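Local coordinates for acyl-CoA dehydrogenase family protein (Porphyromonas gingivalis, PDB 2OKU) that is probably an FAD-dependent acyl-CoA dehydrogenase, represented here by its helical C-terminal domain alone, at residues A47-V52 with R66-M71. Residues are numbered along the deposited sequence; the frame is centred on the assembly and turned at random.
Sequences ALIAFV and RRLVEM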
loop_
_atom_site.group_PDB
_atom_site.type_symbol
_atom_site.label_atom_id
_atom_site.label_comp_id
_atom_site.label_asym_id
_atom_site.label_seq_id
_atom_site.Cartn_x
_atom_site.Cartn_y
_atom_site.Cartn_z
ATOM N N ALA A 47 -1.181 17.103 -11.087
ATOM C CA ALA A 47 -0.313 18.127 -11.678
ATOM C C ALA A 47 0.666 17.492 -12.655
ATOM O O ALA A 47 0.902 18.035 -13.720
ATOM C CB ALA A 47 0.436 18.909 -10.606
ATOM N N LEU A 48 1.223 16.339 -12.305
ATOM C CA LEU A 48 2.191 15.656 -13.196
ATOM C C LEU A 48 1.511 15.136 -14.469
ATOM O O LEU A 48 2.055 15.246 -15.559
ATOM C CB LEU A 48 2.909 14.508 -12.480
ATOM C CG LEU A 48 4.078 13.917 -13.274
ATOM C CD1 LEU A 48 5.217 14.960 -13.406
ATOM C CD2 LEU A 48 4.592 12.612 -12.621
ATOM N N ILE A 49 0.299 14.595 -14.321
ATOM C CA ILE A 49 -0.481 14.184 -15.488
ATOM C C ILE A 49 -0.695 15.373 -16.422
ATOM O O ILE A 49 -0.471 15.230 -17.625
ATOM C CB ILE A 49 -1.835 13.563 -15.073
ATOM C CG1 ILE A 49 -1.554 12.223 -14.385
ATOM C CG2 ILE A 49 -2.789 13.411 -16.308
ATOM C CD1 ILE A 49 -2.732 11.630 -13.548
ATOM N N ALA A 50 -1.103 16.526 -15.863
ATOM C CA ALA A 50 -1.279 17.782 -16.634
ATOM C C ALA A 50 0.009 18.227 -17.310
ATOM O O ALA A 50 -0.013 18.654 -18.471
ATOM C CB ALA A 50 -1.819 18.910 -15.747
ATOM N N PHE A 51 1.117 18.150 -16.584
ATOM C CA PHE A 51 2.433 18.479 -17.141
ATOM C C PHE A 51 2.697 17.714 -18.447
ATOM O O PHE A 51 3.194 18.293 -19.426
ATOM C CB PHE A 51 3.548 18.243 -16.112
ATOM C CG PHE A 51 4.930 18.346 -16.682
ATOM C CD1 PHE A 51 5.564 19.577 -16.770
ATOM C CD2 PHE A 51 5.581 17.227 -17.162
ATOM C CE1 PHE A 51 6.854 19.686 -17.321
ATOM C CE2 PHE A 51 6.853 17.315 -17.702
ATOM C CZ PHE A 51 7.497 18.536 -17.783
ATOM N N VAL A 52 2.362 16.431 -18.461
ATOM C CA VAL A 52 2.572 15.570 -19.639
ATOM C C VAL A 52 1.501 15.794 -20.728
ATOM O O VAL A 52 1.842 16.046 -21.896
ATOM C CB VAL A 52 2.612 14.059 -19.259
ATOM C CG1 VAL A 52 2.707 13.177 -20.517
ATOM C CG2 VAL A 52 3.785 13.747 -18.289
ATOM N N ARG A 66 2.917 4.460 -17.990
ATOM C CA ARG A 66 3.053 3.614 -16.819
ATOM C C ARG A 66 3.470 4.430 -15.580
ATOM O O ARG A 66 2.986 4.164 -14.482
ATOM C CB ARG A 66 4.045 2.512 -17.066
ATOM C CG ARG A 66 4.244 1.617 -15.900
ATOM C CD ARG A 66 5.367 0.640 -16.146
ATOM N NE ARG A 66 5.052 -0.355 -17.167
ATOM C CZ ARG A 66 5.840 -1.398 -17.432
ATOM N NH1 ARG A 66 6.974 -1.557 -16.742
ATOM N NH2 ARG A 66 5.497 -2.293 -18.366
ATOM N N ARG A 67 4.337 5.430 -15.757
ATOM C CA ARG A 67 4.706 6.319 -14.626
ATOM C C ARG A 67 3.523 7.149 -14.096
ATOM O O ARG A 67 3.396 7.369 -12.884
ATOM C CB ARG A 67 5.859 7.243 -15.022
ATOM C CG ARG A 67 7.154 6.520 -15.088
ATOM C CD ARG A 67 8.266 7.423 -15.584
ATOM N NE ARG A 67 9.344 6.555 -15.886
ATOM C CZ ARG A 67 9.698 6.105 -17.096
ATOM N NH1 ARG A 67 9.148 6.491 -18.231
ATOM N NH2 ARG A 67 10.674 5.267 -17.136
ATOM N N LEU A 68 2.649 7.584 -14.996
ATOM C CA LEU A 68 1.459 8.323 -14.574
ATOM C C LEU A 68 0.492 7.405 -13.834
ATOM O O LEU A 68 -0.123 7.837 -12.863
ATOM C CB LEU A 68 0.789 8.979 -15.761
ATOM C CG LEU A 68 1.623 10.051 -16.490
ATOM C CD1 LEU A 68 0.803 10.601 -17.659
ATOM C CD2 LEU A 68 2.093 11.166 -15.528
ATOM N N VAL A 69 0.357 6.156 -14.296
ATOM C CA VAL A 69 -0.384 5.139 -13.550
ATOM C C VAL A 69 0.212 4.959 -12.129
ATOM O O VAL A 69 -0.506 5.052 -11.126
ATOM C CB VAL A 69 -0.438 3.781 -14.271
ATOM C CG1 VAL A 69 -1.085 2.727 -13.345
ATOM C CG2 VAL A 69 -1.171 3.865 -15.622
ATOM N N GLU A 70 1.520 4.726 -12.044
ATOM C CA GLU A 70 2.190 4.569 -10.763
ATOM C C GLU A 70 2.010 5.770 -9.834
ATOM O O GLU A 70 1.751 5.603 -8.646
ATOM C CB GLU A 70 3.670 4.329 -10.968
ATOM C CG GLU A 70 3.987 3.004 -11.586
ATOM C CD GLU A 70 5.494 2.881 -11.805
ATOM O OE1 GLU A 70 6.266 3.171 -10.824
ATOM O OE2 GLU A 70 5.877 2.515 -12.934
HETATM N N MSE A 71 2.153 6.968 -10.401
HETATM C CA MSE A 71 2.005 8.207 -9.661
HETATM C C MSE A 71 0.619 8.242 -9.002
HETATM O O MSE A 71 0.459 8.594 -7.819
HETATM C CB MSE A 71 2.191 9.390 -10.622
HETATM C CG MSE A 71 2.251 10.727 -9.945
HETATM SE SE MSE A 71 4.059 10.952 -9.126
HETATM C CE MSE A 71 3.704 12.751 -8.342
#
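Helices 32-53 and 58-87 run antiparallel where Ile49 and Leu68 face each other, their local axes 10.2 Å apart at 162° and the two CA atoms separated by 6.2 Å. They form a helical hairpin in the all-helical C-terminal domain, and helix 92-115 packs along it, touching Leu48 and Val52. Leu68 stands at the centre of the contact: its CB heads for the facing helix, and with CG anti to the carbonyl carbon (chi1 -63°) the methyl CD2 enters between Leu48, Ile49 and Val52. CD2 lies 4.0 Å from Ile49 CG1, with Leu48 CG and Val52 CG2 nearly as close. Leucine suits this place because its branch point sits one carbon out, far enough to carry a methyl across to the neighbouring backbone, Leu68 CD2 being 4.0 Å from Ile49 CA. Beta-branched Ile49 and Val52 instead carry a gamma carbon close to their own backbone, and these, Ile49 CG1 and Val52 CG2, flank the methyl; Val52 and Leu68 meet tip to tip, whereas Ile49 meets Leu68 at a slant. Ile49 also reaches Ile9 of helix 7-11. One turn further along helix 58-87, Met71, present as selenomethionine, bends at chi2 (77°) and crosses Leu48 at about a right angle. Its unbranched, pliable chain fits beside the leucine's branched end, with Leu48 CD2 4.0 Å from Met71 CG and 3.9 Å from the selenium atom SE.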